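Local coordinates for putative exported protein (Burkholderia pseudomallei, PDB 4JGB) that is of unproven function but has a Rossmann-type fold of the NAD(P)H-binding family and may be an NAD(P)-dependent oxidoreductase, at residues G107-P115 and T171-D179; V146-A157 and F204-A212. All blocks are in the same frame, centred on the assembly; numbering follows the deposited sequence.

Contact 2 lies in the Rossmann-type sheet, and contact 1 beside its 170-172 edge. Their centres are about 12 Å apart. Contact 2 joins two parallel inner strands, 150-155 and 207-212. Contact 1 lies nearer the surface, where the chain leaving edge strand 170-172 meets the segment after strand 101-105. Along the sequence the segments alternate: 107-115, 146-157, 171-179, 204-212. Strand 170-172 runs antiparallel beside 207-212, so both contacts reach the same sheet. They also touch directly: Leu-111 and the Gly-172 backbone both reach Thr-210. Four pieces of chain far apart in sequence thus meet at the 170-172 end of the sheet.

Contact 1: G107-P115 and T171-D179; sequences GAGTLEVAP and TGAGRLIVD
Glu-112 and Arg-175 form a single beta bridge where short strand 112-114 of this Rossmann-type domain meets the loop after strand 170-172. Two backbone hydrogen bonds make it. Glu-112 N gives its proton to Gly-174 O at 2.9 Å, in the carbonyl plane and on a lone pair. Leu-176 N returns one to Glu-112 O at 2.8 Å. Both bonds are nearly straight, at 170°. Gly-174 has positive phi, which favours glycine, and it is the last residue of an inverse gamma turn centred on Ala-173.

The Arg-175 side chain can be followed outward along Glu-112. CB rests near Glu-112 O. CG passes Glu-112 CB at 3.9 Å and is about as near to Glu-112 OE2. CD also comes near Glu-112 OE2. NE then reaches Glu-112 OE2 at 3.2 Å in a salt bridge. CZ and NH2 lie somewhat farther from the same oxygen. The two side chains run side by side and point the same way. Their end groups are turned 90° apart, so the carboxylate does not pair flat with the guanidinium. Glu-112 CG is anti to the backbone N (chi1 178°), which lays the chain alongside its partner.

Beside the bridge, Leu-111, Val-113 and Leu-176 make an apolar patch. Leu-176 sets its two branches on two partners. Its CD1 meets Leu-111 CD1 at 3.9 Å, the two side chains crossing at about a right angle. Its CD2 meets Val-113 CG1. Leu-111 also packs on Thr-210 and Ser-155 of the main sheet. Nearby, Gly-107 O accepts from both Thr-110 N and Thr-110 OG1, the hydroxyl lying 2.7 Å from that oxygen.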
ATOM      1  N   GLY A 107       6.273  -3.952  -0.394  1.00 13.02           N
ATOM      2  CA  GLY A 107       7.638  -3.855  -0.981  1.00 12.02           C
ATOM      3  C   GLY A 107       7.932  -5.034  -1.922  1.00 11.73           C
ATOM      4  O   GLY A 107       7.740  -6.182  -1.566  1.00 11.11           O
ATOM      5  N   ALA A 108       8.441  -4.724  -3.110  1.00 12.08           N
ATOM      6  CA  ALA A 108       8.799  -5.712  -4.125  1.00 12.31           C
ATOM      7  C   ALA A 108       9.810  -6.745  -3.595  1.00 12.15           C
ATOM      8  O   ALA A 108       9.743  -7.907  -3.960  1.00 12.28           O
ATOM      9  CB  ALA A 108       9.344  -5.002  -5.369  1.00 12.54           C
ATOM     10  N   GLY A 109      10.696  -6.329  -2.695  1.00 12.10           N
ATOM     11  CA  GLY A 109      11.655  -7.252  -2.074  1.00 12.65           C
ATOM     12  C   GLY A 109      11.030  -8.421  -1.300  1.00 12.82           C
ATOM     13  O   GLY A 109      11.665  -9.462  -1.169  1.00 12.12           O
ATOM     14  N   THR A 110       9.774  -8.246  -0.817  1.00 12.75           N
ATOM     15  CA  THR A 110       9.019  -9.298  -0.115  1.00 13.35           C
ATOM     16  C   THR A 110       8.354 -10.312  -1.057  1.00 13.86           C
ATOM     17  O   THR A 110       7.749 -11.296  -0.603  1.00 14.04           O
ATOM     18  CB  THR A 110       7.874  -8.717   0.757  1.00 13.36           C
ATOM     19  OG1 THR A 110       6.811  -8.230  -0.083  1.00 13.31           O
ATOM     20  CG2 THR A 110       8.347  -7.588   1.580  1.00 13.81           C
ATOM     21  N   LEU A 111       8.406 -10.068  -2.366  1.00 14.13           N
ATOM     22  CA  LEU A 111       7.628 -10.908  -3.272  1.00 14.29           C
ATOM     23  C   LEU A 111       8.228 -12.323  -3.241  1.00 15.60           C
ATOM     24  O   LEU A 111       9.455 -12.507  -3.269  1.00 16.07           O
ATOM     25  CB  LEU A 111       7.591 -10.333  -4.695  1.00 13.69           C
ATOM     26  CG  LEU A 111       6.908  -8.963  -4.911  1.00 12.98           C
ATOM     27  CD1 LEU A 111       7.100  -8.517  -6.350  1.00 12.89           C
ATOM     28  CD2 LEU A 111       5.418  -9.027  -4.566  1.00 12.63           C
ATOM     29  N   GLU A 112       7.363 -13.316  -3.160  1.00 16.52           N
ATOM     30  CA  GLU A 112       7.811 -14.692  -3.019  1.00 18.20           C
ATOM     31  C   GLU A 112       8.260 -15.261  -4.356  1.00 18.62           C
ATOM     32  O   GLU A 112       7.508 -15.207  -5.319  1.00 18.93           O
ATOM     33  CB  GLU A 112       6.668 -15.515  -2.447  1.00 19.56           C
ATOM     34  CG  GLU A 112       6.997 -16.977  -2.296  1.00 22.71           C
ATOM     35  CD  GLU A 112       5.968 -17.675  -1.458  1.00 24.21           C
ATOM     36  OE1 GLU A 112       5.978 -17.477  -0.240  1.00 25.21           O
ATOM     37  OE2 GLU A 112       5.134 -18.398  -2.035  1.00 26.99           O
ATOM     38  N   VAL A 113       9.477 -15.806  -4.428  1.00 19.68           N
ATOM     39  CA  VAL A 113       9.973 -16.377  -5.694  1.00 20.68           C
ATOM     40  C   VAL A 113       9.830 -17.899  -5.727  1.00 21.93           C
ATOM     41  O   VAL A 113       9.852 -18.488  -6.787  1.00 22.59           O
ATOM     42  CB  VAL A 113      11.443 -15.979  -6.012  1.00 21.30           C
ATOM     43  CG1 VAL A 113      11.579 -14.474  -6.186  1.00 20.03           C
ATOM     44  CG2 VAL A 113      12.414 -16.483  -4.940  1.00 22.29           C
ATOM     45  N   ALA A 114       9.702 -18.510  -4.549  1.00 22.59           N
ATOM     46  CA  ALA A 114       9.547 -19.953  -4.338  1.00 24.29           C
ATOM     47  C   ALA A 114       9.041 -20.068  -2.902  1.00 25.28           C
ATOM     48  O   ALA A 114       9.262 -19.149  -2.119  1.00 24.31           O
ATOM     49  CB  ALA A 114      10.888 -20.676  -4.485  1.00 24.85           C
ATOM     50  N   PRO A 115       8.355 -21.178  -2.550  1.00 28.12           N
ATOM     51  CA  PRO A 115       7.942 -21.423  -1.156  1.00 29.15           C
ATOM     52  C   PRO A 115       8.959 -20.932  -0.131  1.00 27.94           C
ATOM     53  O   PRO A 115      10.082 -21.396  -0.128  1.00 30.95           O
ATOM     54  CB  PRO A 115       7.852 -22.951  -1.109  1.00 29.95           C
ATOM     55  CG  PRO A 115       7.304 -23.275  -2.462  1.00 30.71           C
ATOM     56  CD  PRO A 115       7.862 -22.257  -3.434  1.00 28.55           C
ATOM     57  N   THR A 171      -2.387  -9.916 -11.433  1.00 15.04           N
ATOM     58  CA  THR A 171      -2.396  -9.786  -9.989  1.00 14.86           C
ATOM     59  C   THR A 171      -2.342 -11.185  -9.371  1.00 15.61           C
ATOM     60  O   THR A 171      -2.712 -12.167 -10.017  1.00 16.03           O
ATOM     61  CB  THR A 171      -3.708  -9.141  -9.490  1.00 14.75           C
ATOM     62  OG1 THR A 171      -4.810  -9.876 -10.022  1.00 16.01           O
ATOM     63  CG2 THR A 171      -3.807  -7.695  -9.930  1.00 13.92           C
ATOM     64  N   GLY A 172      -1.892 -11.253  -8.112  1.00 15.20           N
ATOM     65  CA  GLY A 172      -1.767 -12.503  -7.357  1.00 15.47           C
ATOM     66  C   GLY A 172      -1.391 -12.236  -5.907  1.00 15.23           C
ATOM     67  O   GLY A 172      -1.105 -11.091  -5.526  1.00 15.01           O
ATOM     68  N   ALA A 173      -1.376 -13.279  -5.084  1.00 15.06           N
ATOM     69  CA  ALA A 173      -1.237 -13.087  -3.638  1.00 14.78           C
ATOM     70  C   ALA A 173       0.242 -12.983  -3.209  1.00 14.81           C
ATOM     71  O   ALA A 173       0.772 -13.864  -2.542  1.00 14.85           O
ATOM     72  CB  ALA A 173      -1.966 -14.210  -2.890  1.00 14.95           C
ATOM     73  N   GLY A 174       0.914 -11.934  -3.658  1.00 14.56           N
ATOM     74  CA  GLY A 174       2.285 -11.647  -3.240  1.00 15.26           C
ATOM     75  C   GLY A 174       3.461 -12.507  -3.718  1.00 16.61           C
ATOM     76  O   GLY A 174       4.565 -12.447  -3.118  1.00 17.10           O
ATOM     77  N   ARG A 175       3.254 -13.304  -4.766  1.00 16.94           N
ATOM     78  CA  ARG A 175       4.370 -13.981  -5.445  1.00 17.80           C
ATOM     79  C   ARG A 175       4.894 -13.133  -6.607  1.00 16.80           C
ATOM     80  O   ARG A 175       4.155 -12.318  -7.161  1.00 16.80           O
ATOM     81  CB  ARG A 175       3.940 -15.391  -5.905  1.00 19.88           C
ATOM     82  CG  ARG A 175       3.582 -16.258  -4.700  1.00 22.99           C
ATOM     83  CD  ARG A 175       2.580 -17.376  -4.964  1.00 25.82           C
ATOM     84  NE  ARG A 175       2.438 -18.204  -3.753  1.00 29.07           N
ATOM     85  CZ  ARG A 175       1.574 -17.993  -2.749  1.00 29.77           C
ATOM     86  NH1 ARG A 175       0.697 -16.998  -2.786  1.00 30.35           N
ATOM     87  NH2 ARG A 175       1.564 -18.816  -1.705  1.00 31.67           N
ATOM     88  N   LEU A 176       6.167 -13.301  -6.951  1.00 15.79           N
ATOM     89  CA  LEU A 176       6.763 -12.580  -8.074  1.00 15.63           C
ATOM     90  C   LEU A 176       5.999 -12.904  -9.358  1.00 14.99           C
ATOM     91  O   LEU A 176       5.668 -14.058  -9.588  1.00 15.18           O
ATOM     92  CB  LEU A 176       8.228 -13.032  -8.276  1.00 16.26           C
ATOM     93  CG  LEU A 176       9.044 -12.203  -9.283  1.00 16.85           C
ATOM     94  CD1 LEU A 176       9.096 -10.750  -8.861  1.00 16.64           C
ATOM     95  CD2 LEU A 176      10.450 -12.740  -9.460  1.00 17.84           C
ATOM     96  N   ILE A 177       5.712 -11.880 -10.154  1.00 13.99           N
ATOM     97  CA  ILE A 177       5.074 -12.011 -11.474  1.00 13.96           C
ATOM     98  C   ILE A 177       6.057 -11.415 -12.496  1.00 14.33           C
ATOM     99  O   ILE A 177       6.397 -10.220 -12.420  1.00 13.76           O
ATOM    100  CB  ILE A 177       3.698 -11.281 -11.540  1.00 13.84           C
ATOM    101  CG1 ILE A 177       2.685 -11.937 -10.586  1.00 13.19           C
ATOM    102  CG2 ILE A 177       3.160 -11.279 -12.974  1.00 14.80           C
ATOM    103  CD1 ILE A 177       1.471 -11.104 -10.215  1.00 13.25           C
ATOM    104  N   VAL A 178       6.560 -12.238 -13.415  1.00 14.43           N
ATOM    105  CA  VAL A 178       7.494 -11.705 -14.418  1.00 15.17           C
ATOM    106  C   VAL A 178       6.970 -11.954 -15.824  1.00 16.24           C
ATOM    107  O   VAL A 178       6.293 -12.966 -16.041  1.00 16.00           O
ATOM    108  CB  VAL A 178       8.923 -12.279 -14.268  1.00 15.46           C
ATOM    109  CG1 VAL A 178       9.532 -11.876 -12.927  1.00 14.56           C
ATOM    110  CG2 VAL A 178       8.964 -13.805 -14.452  1.00 15.91           C
ATOM    111  N   ASP A 179       7.262 -11.044 -16.756  1.00 17.06           N
ATOM    112  CA  ASP A 179       6.979 -11.293 -18.178  1.00 19.68           C
ATOM    113  C   ASP A 179       7.947 -12.319 -18.804  1.00 21.59           C
ATOM    114  O   ASP A 179       8.809 -12.884 -18.116  1.00 21.31           O
ATOM    115  CB  ASP A 179       6.902  -9.993 -19.010  1.00 19.89           C
ATOM    116  CG  ASP A 179       8.194  -9.217 -19.036  1.00 20.05           C
ATOM    117  OD1 ASP A 179       9.286  -9.824 -18.878  1.00 20.77           O
ATOM    118  OD2 ASP A 179       8.113  -7.979 -19.213  1.00 19.92           O
TER
HETATM  119  O   HOH W   1       4.931  -9.936  -0.862  1.00 28.83           O

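Contact 2: V146-A157 and F204-A212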
ATOM      1  N   VAL A 146      -2.330 -10.235  12.682  1.00 20.08           N
ATOM      2  CA  VAL A 146      -3.527  -9.462  12.887  1.00 20.44           C
ATOM      3  C   VAL A 146      -4.635 -10.214  12.164  1.00 21.24           C
ATOM      4  O   VAL A 146      -4.627 -10.311  10.930  1.00 20.25           O
ATOM      5  CB  VAL A 146      -3.332  -8.022  12.381  1.00 19.03           C
ATOM      6  CG1 VAL A 146      -4.647  -7.244  12.382  1.00 18.53           C
ATOM      7  CG2 VAL A 146      -2.234  -7.309  13.186  1.00 18.85           C
ATOM      8  N   GLN A 147      -5.579 -10.733  12.944  1.00 22.50           N
ATOM      9  CA  GLN A 147      -6.650 -11.574  12.416  1.00 23.85           C
ATOM     10  C   GLN A 147      -7.961 -10.821  12.326  1.00 22.79           C
ATOM     11  O   GLN A 147      -8.887 -11.246  11.634  1.00 21.85           O
ATOM     12  CB  GLN A 147      -6.860 -12.790  13.334  1.00 27.10           C
ATOM     13  CG  GLN A 147      -5.638 -13.695  13.493  1.00 29.42           C
ATOM     14  CD  GLN A 147      -5.569 -14.780  12.430  1.00 31.76           C
ATOM     15  OE1 GLN A 147      -5.344 -14.507  11.246  1.00 31.93           O
ATOM     16  NE2 GLN A 147      -5.764 -16.035  12.852  1.00 33.43           N
ATOM     17  N   ASP A 148      -8.048  -9.722  13.061  1.00 21.59           N
ATOM     18  CA  ASP A 148      -9.326  -9.093  13.308  1.00 21.93           C
ATOM     19  C   ASP A 148      -9.613  -7.886  12.378  1.00 21.05           C
ATOM     20  O   ASP A 148     -10.672  -7.267  12.474  1.00 23.30           O
ATOM     21  CB  ASP A 148      -9.383  -8.673  14.777  1.00 23.12           C
ATOM     22  CG  ASP A 148      -8.326  -7.637  15.119  1.00 22.74           C
ATOM     23  OD1 ASP A 148      -7.113  -7.947  15.104  1.00 23.18           O
ATOM     24  OD2 ASP A 148      -8.705  -6.501  15.365  1.00 22.48           O
ATOM     25  N   LEU A 149      -8.659  -7.508  11.534  1.00 19.02           N
ATOM     26  CA  LEU A 149      -8.896  -6.464  10.529  1.00 17.84           C
ATOM     27  C   LEU A 149      -8.801  -7.084   9.128  1.00 16.75           C
ATOM     28  O   LEU A 149      -8.093  -8.081   8.951  1.00 15.96           O
ATOM     29  CB  LEU A 149      -7.827  -5.357  10.645  1.00 17.83           C
ATOM     30  CG  LEU A 149      -7.618  -4.514  11.907  1.00 18.11           C
ATOM     31  CD1 LEU A 149      -6.481  -3.518  11.681  1.00 17.59           C
ATOM     32  CD2 LEU A 149      -8.888  -3.771  12.247  1.00 18.86           C
ATOM     33  N   ASP A 150      -9.487  -6.472   8.145  1.00 15.88           N
ATOM     34  CA  ASP A 150      -9.328  -6.816   6.707  1.00 15.01           C
ATOM     35  C   ASP A 150      -8.200  -6.024   6.056  1.00 13.95           C
ATOM     36  O   ASP A 150      -8.418  -5.056   5.332  1.00 12.72           O
ATOM     37  CB  ASP A 150     -10.613  -6.574   5.923  1.00 15.69           C
ATOM     38  CG  ASP A 150     -11.763  -7.426   6.415  1.00 17.32           C
ATOM     39  OD1 ASP A 150     -11.511  -8.489   7.038  1.00 17.49           O
ATOM     40  OD2 ASP A 150     -12.921  -7.016   6.188  1.00 18.32           O
ATOM     41  N   TRP A 151      -6.980  -6.454   6.329  1.00 14.09           N
ATOM     42  CA  TRP A 151      -5.833  -5.778   5.812  1.00 13.52           C
ATOM     43  C   TRP A 151      -5.353  -6.451   4.542  1.00 13.25           C
ATOM     44  O   TRP A 151      -5.630  -7.635   4.300  1.00 13.63           O
ATOM     45  CB  TRP A 151      -4.732  -5.662   6.898  1.00 13.78           C
ATOM     46  CG  TRP A 151      -4.222  -6.995   7.406  1.00 14.01           C
ATOM     47  CD1 TRP A 151      -4.588  -7.646   8.574  1.00 14.81           C
ATOM     48  CD2 TRP A 151      -3.245  -7.830   6.774  1.00 13.72           C
ATOM     49  NE1 TRP A 151      -3.887  -8.822   8.702  1.00 14.85           N
ATOM     50  CE2 TRP A 151      -3.060  -8.967   7.612  1.00 14.59           C
ATOM     51  CE3 TRP A 151      -2.509  -7.733   5.586  1.00 13.07           C
ATOM     52  CZ2 TRP A 151      -2.173 -10.017   7.281  1.00 14.48           C
ATOM     53  CZ3 TRP A 151      -1.604  -8.783   5.258  1.00 13.50           C
ATOM     54  CH2 TRP A 151      -1.469  -9.909   6.097  1.00 13.89           C
ATOM     55  N   THR A 152      -4.653  -5.670   3.722  1.00 12.85           N
ATOM     56  CA  THR A 152      -4.000  -6.154   2.511  1.00 12.32           C
ATOM     57  C   THR A 152      -2.631  -5.486   2.417  1.00 11.47           C
ATOM     58  O   THR A 152      -2.510  -4.267   2.578  1.00 11.48           O
ATOM     59  CB  THR A 152      -4.833  -5.819   1.246  1.00 12.44           C
ATOM     60  OG1 THR A 152      -5.969  -6.679   1.209  1.00 14.22           O
ATOM     61  CG2 THR A 152      -4.014  -6.082  -0.047  1.00 11.64           C
ATOM     62  N   PHE A 153      -1.594  -6.281   2.176  1.00 11.51           N
ATOM     63  CA  PHE A 153      -0.251  -5.745   2.075  1.00 11.71           C
ATOM     64  C   PHE A 153       0.055  -5.796   0.586  1.00 11.84           C
ATOM     65  O   PHE A 153       0.331  -6.873   0.052  1.00 12.46           O
ATOM     66  CB  PHE A 153       0.664  -6.634   2.898  1.00 12.50           C
ATOM     67  CG  PHE A 153       2.123  -6.261   2.864  1.00 12.82           C
ATOM     68  CD1 PHE A 153       2.628  -5.256   3.695  1.00 12.96           C
ATOM     69  CD2 PHE A 153       3.014  -6.974   2.055  1.00 13.13           C
ATOM     70  CE1 PHE A 153       3.992  -4.959   3.681  1.00 13.83           C
ATOM     71  CE2 PHE A 153       4.374  -6.662   2.030  1.00 13.47           C
ATOM     72  CZ  PHE A 153       4.863  -5.656   2.849  1.00 13.48           C
ATOM     73  N   PHE A 154      -0.067  -4.656  -0.088  1.00 11.54           N
ATOM     74  CA  PHE A 154      -0.112  -4.611  -1.548  1.00 11.49           C
ATOM     75  C   PHE A 154       1.226  -4.151  -2.125  1.00 11.53           C
ATOM     76  O   PHE A 154       1.407  -2.962  -2.300  1.00 11.90           O
ATOM     77  CB  PHE A 154      -1.251  -3.675  -2.060  1.00 11.19           C
ATOM     78  CG  PHE A 154      -1.787  -4.063  -3.439  1.00 11.74           C
ATOM     79  CD1 PHE A 154      -0.933  -4.144  -4.548  1.00 11.44           C
ATOM     80  CD2 PHE A 154      -3.131  -4.376  -3.618  1.00 11.90           C
ATOM     81  CE1 PHE A 154      -1.396  -4.552  -5.779  1.00 12.10           C
ATOM     82  CE2 PHE A 154      -3.614  -4.759  -4.860  1.00 12.70           C
ATOM     83  CZ  PHE A 154      -2.749  -4.844  -5.949  1.00 12.93           C
ATOM     84  N   SER A 155       2.153  -5.076  -2.421  1.00 11.66           N
ATOM     85  CA  SER A 155       3.492  -4.706  -2.935  1.00 11.84           C
ATOM     86  C   SER A 155       3.494  -4.325  -4.401  1.00 11.36           C
ATOM     87  O   SER A 155       2.857  -5.006  -5.207  1.00 11.21           O
ATOM     88  CB  SER A 155       4.523  -5.840  -2.746  1.00 12.57           C
ATOM     89  OG  SER A 155       4.614  -6.185  -1.368  1.00 13.63           O
ATOM     90  N   PRO A 156       4.210  -3.244  -4.744  1.00 11.01           N
ATOM     91  CA  PRO A 156       4.443  -2.882  -6.133  1.00 11.34           C
ATOM     92  C   PRO A 156       5.349  -3.921  -6.740  1.00 11.75           C
ATOM     93  O   PRO A 156       6.014  -4.680  -6.011  1.00 11.09           O
ATOM     94  CB  PRO A 156       5.275  -1.558  -6.050  1.00 11.48           C
ATOM     95  CG  PRO A 156       5.209  -1.111  -4.632  1.00 11.79           C
ATOM     96  CD  PRO A 156       4.893  -2.340  -3.800  1.00 11.27           C
ATOM     97  N   ALA A 157       5.368  -3.943  -8.067  1.00 12.58           N
ATOM     98  CA  ALA A 157       6.352  -4.709  -8.802  1.00 13.94           C
ATOM     99  C   ALA A 157       7.766  -4.178  -8.522  1.00 14.41           C
ATOM    100  O   ALA A 157       7.923  -3.077  -7.989  1.00 14.31           O
ATOM    101  CB  ALA A 157       6.032  -4.621 -10.287  1.00 14.07           C
ATOM    102  N   PHE A 204      -7.859 -10.127  -1.602  1.00 14.65           N
ATOM    103  CA  PHE A 204      -6.608 -10.466  -0.915  1.00 14.45           C
ATOM    104  C   PHE A 204      -6.676 -10.041   0.547  1.00 14.62           C
ATOM    105  O   PHE A 204      -5.803  -9.318   1.020  1.00 13.96           O
ATOM    106  CB  PHE A 204      -5.421  -9.765  -1.627  1.00 13.48           C
ATOM    107  CG  PHE A 204      -5.254 -10.170  -3.076  1.00 13.71           C
ATOM    108  CD1 PHE A 204      -4.771 -11.442  -3.403  1.00 13.95           C
ATOM    109  CD2 PHE A 204      -5.569  -9.296  -4.103  1.00 13.33           C
ATOM    110  CE1 PHE A 204      -4.626 -11.842  -4.730  1.00 14.26           C
ATOM    111  CE2 PHE A 204      -5.432  -9.695  -5.435  1.00 14.07           C
ATOM    112  CZ  PHE A 204      -4.952 -10.963  -5.753  1.00 14.19           C
ATOM    113  N   ILE A 205      -7.747 -10.457   1.233  1.00 15.83           N
ATOM    114  CA  ILE A 205      -7.993 -10.117   2.640  1.00 16.39           C
ATOM    115  C   ILE A 205      -7.028 -10.901   3.506  1.00 16.41           C
ATOM    116  O   ILE A 205      -6.913 -12.122   3.377  1.00 16.80           O
ATOM    117  CB  ILE A 205      -9.461 -10.423   3.059  1.00 17.98           C
ATOM    118  CG1 ILE A 205     -10.448  -9.617   2.194  1.00 18.70           C
ATOM    119  CG2 ILE A 205      -9.704 -10.172   4.560  1.00 17.73           C
ATOM    120  CD1 ILE A 205     -10.338  -8.114   2.327  1.00 18.35           C
ATOM    121  N   ARG A 206      -6.317 -10.173   4.359  1.00 15.73           N
ATOM    122  CA  ARG A 206      -5.248 -10.710   5.188  1.00 16.25           C
ATOM    123  C   ARG A 206      -4.177 -11.459   4.391  1.00 15.69           C
ATOM    124  O   ARG A 206      -3.618 -12.425   4.861  1.00 15.73           O
ATOM    125  CB  ARG A 206      -5.815 -11.538   6.357  1.00 17.34           C
ATOM    126  CG  ARG A 206      -6.441 -10.652   7.430  1.00 18.82           C
ATOM    127  CD  ARG A 206      -6.991 -11.488   8.585  1.00 19.77           C
ATOM    128  NE  ARG A 206      -8.154 -12.268   8.154  1.00 20.30           N
ATOM    129  CZ  ARG A 206      -9.377 -11.771   7.992  1.00 21.16           C
ATOM    130  NH1 ARG A 206      -9.616 -10.473   8.195  1.00 20.82           N
ATOM    131  NH2 ARG A 206     -10.370 -12.565   7.589  1.00 21.65           N
ATOM    132  N   GLN A 207      -3.895 -10.977   3.178  1.00 15.34           N
ATOM    133  CA  GLN A 207      -2.904 -11.596   2.308  1.00 15.06           C
ATOM    134  C   GLN A 207      -2.028 -10.497   1.750  1.00 14.43           C
ATOM    135  O   GLN A 207      -2.432  -9.319   1.700  1.00 13.46           O
ATOM    136  CB  GLN A 207      -3.582 -12.366   1.147  1.00 15.59           C
ATOM    137  CG  GLN A 207      -4.420 -13.572   1.581  1.00 17.50           C
ATOM    138  CD  GLN A 207      -5.093 -14.321   0.420  1.00 18.28           C
ATOM    139  OE1 GLN A 207      -5.277 -13.780  -0.650  1.00 17.50           O
ATOM    140  NE2 GLN A 207      -5.470 -15.590   0.659  1.00 20.37           N
ATOM    141  N   ALA A 208      -0.820 -10.882   1.352  1.00 13.81           N
ATOM    142  CA  ALA A 208      -0.012 -10.055   0.450  1.00 13.03           C
ATOM    143  C   ALA A 208      -0.696 -10.091  -0.903  1.00 12.70           C
ATOM    144  O   ALA A 208      -1.451 -11.044  -1.217  1.00 13.02           O
ATOM    145  CB  ALA A 208       1.412 -10.613   0.345  1.00 13.16           C
ATOM    146  N   ALA A 209      -0.437  -9.054  -1.698  1.00 11.82           N
ATOM    147  CA  ALA A 209      -1.025  -8.881  -3.014  1.00 11.15           C
ATOM    148  C   ALA A 209      -0.011  -8.121  -3.825  1.00 10.65           C
ATOM    149  O   ALA A 209       0.723  -7.306  -3.267  1.00 11.04           O
ATOM    150  CB  ALA A 209      -2.291  -8.027  -2.896  1.00 10.49           C
ATOM    151  N   THR A 210      -0.028  -8.305  -5.132  1.00 10.09           N
ATOM    152  CA  THR A 210       0.879  -7.582  -6.030  1.00  9.89           C
ATOM    153  C   THR A 210       0.287  -7.551  -7.443  1.00 10.10           C
ATOM    154  O   THR A 210      -0.601  -8.360  -7.762  1.00 10.58           O
ATOM    155  CB  THR A 210       2.250  -8.277  -6.098  1.00 10.05           C
ATOM    156  OG1 THR A 210       3.229  -7.364  -6.577  1.00 10.19           O
ATOM    157  CG2 THR A 210       2.200  -9.546  -7.011  1.00 10.45           C
ATOM    158  N   ALA A 211       0.786  -6.635  -8.269  1.00  9.67           N
ATOM    159  CA  ALA A 211       0.350  -6.477  -9.664  1.00 10.15           C
ATOM    160  C   ALA A 211       1.585  -6.272 -10.546  1.00 10.22           C
ATOM    161  O   ALA A 211       2.606  -5.723 -10.101  1.00 10.29           O
ATOM    162  CB  ALA A 211      -0.606  -5.302  -9.808  1.00  9.90           C
ATOM    163  N   ALA A 212       1.530  -6.743 -11.781  1.00 10.14           N
ATOM    164  CA  ALA A 212       2.645  -6.534 -12.717  1.00 10.10           C
ATOM    165  C   ALA A 212       2.158  -6.957 -14.060  1.00 10.63           C
ATOM    166  O   ALA A 212       1.198  -7.703 -14.100  1.00 10.45           O
ATOM    167  CB  ALA A 212       3.862  -7.377 -12.312  1.00  9.97           C
TER
HETATM  168  O   HOH W   2       2.140  -4.322  -7.968  1.00 27.32           O
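The side chains of Trp-151 and Arg-206 cross at about a right angle where parallel strands 150-155 and 207-212 of the Rossmann-type sheet begin to pair. Arg-206 CA sits over the six-membered ring of Trp-151, 3.7 Å from its centroid and almost straight over its centre, a CH-pi contact. Arg-206 CG lies over the same face, near NE1. A chi1 of 61° puts the Trp-151 CG between the backbone N and the carbonyl carbon and brings the ring toward Arg-206. Its NE1 gives a hydrogen bond within the ring plane to Val-146 O at 2.8 Å, which fixes the ring's rotation.

The arginine chain bends at chi3 (-69°) and carries its guanidinium past the indole, the two planes 78° apart. NH1 donates to Leu-149 O at 2.9 Å, approaching from above the carbonyl plane. It also donates to Asp-150 OD1 at 3.0 Å, as part of a salt bridge. Ile-205 CG2 lies over one face of the guanidinium and Gln-147 O over the opposite face.

Further along, the Phe-154 ring takes Ala-209 CB over one face, 4.0 Å from its centroid. Tyr-191 and Ala-194 of helix 188-201 also pack on this ring. Between the strands, Ala-209 N bonds to Phe-153 O, and Ser-155 N to Ala-209 O. Thr-210 OG1 adds a side-chain bond to Ser-155 O at 2.8 Å. Asp-150 has a second cationic partner, Lys-100, through OD2. Two positive groups around one carboxylate would probably favour its ionised form, while the carbonyls of Leu-149 and Gln-147 would add to the stabilisation of the arginine's charge.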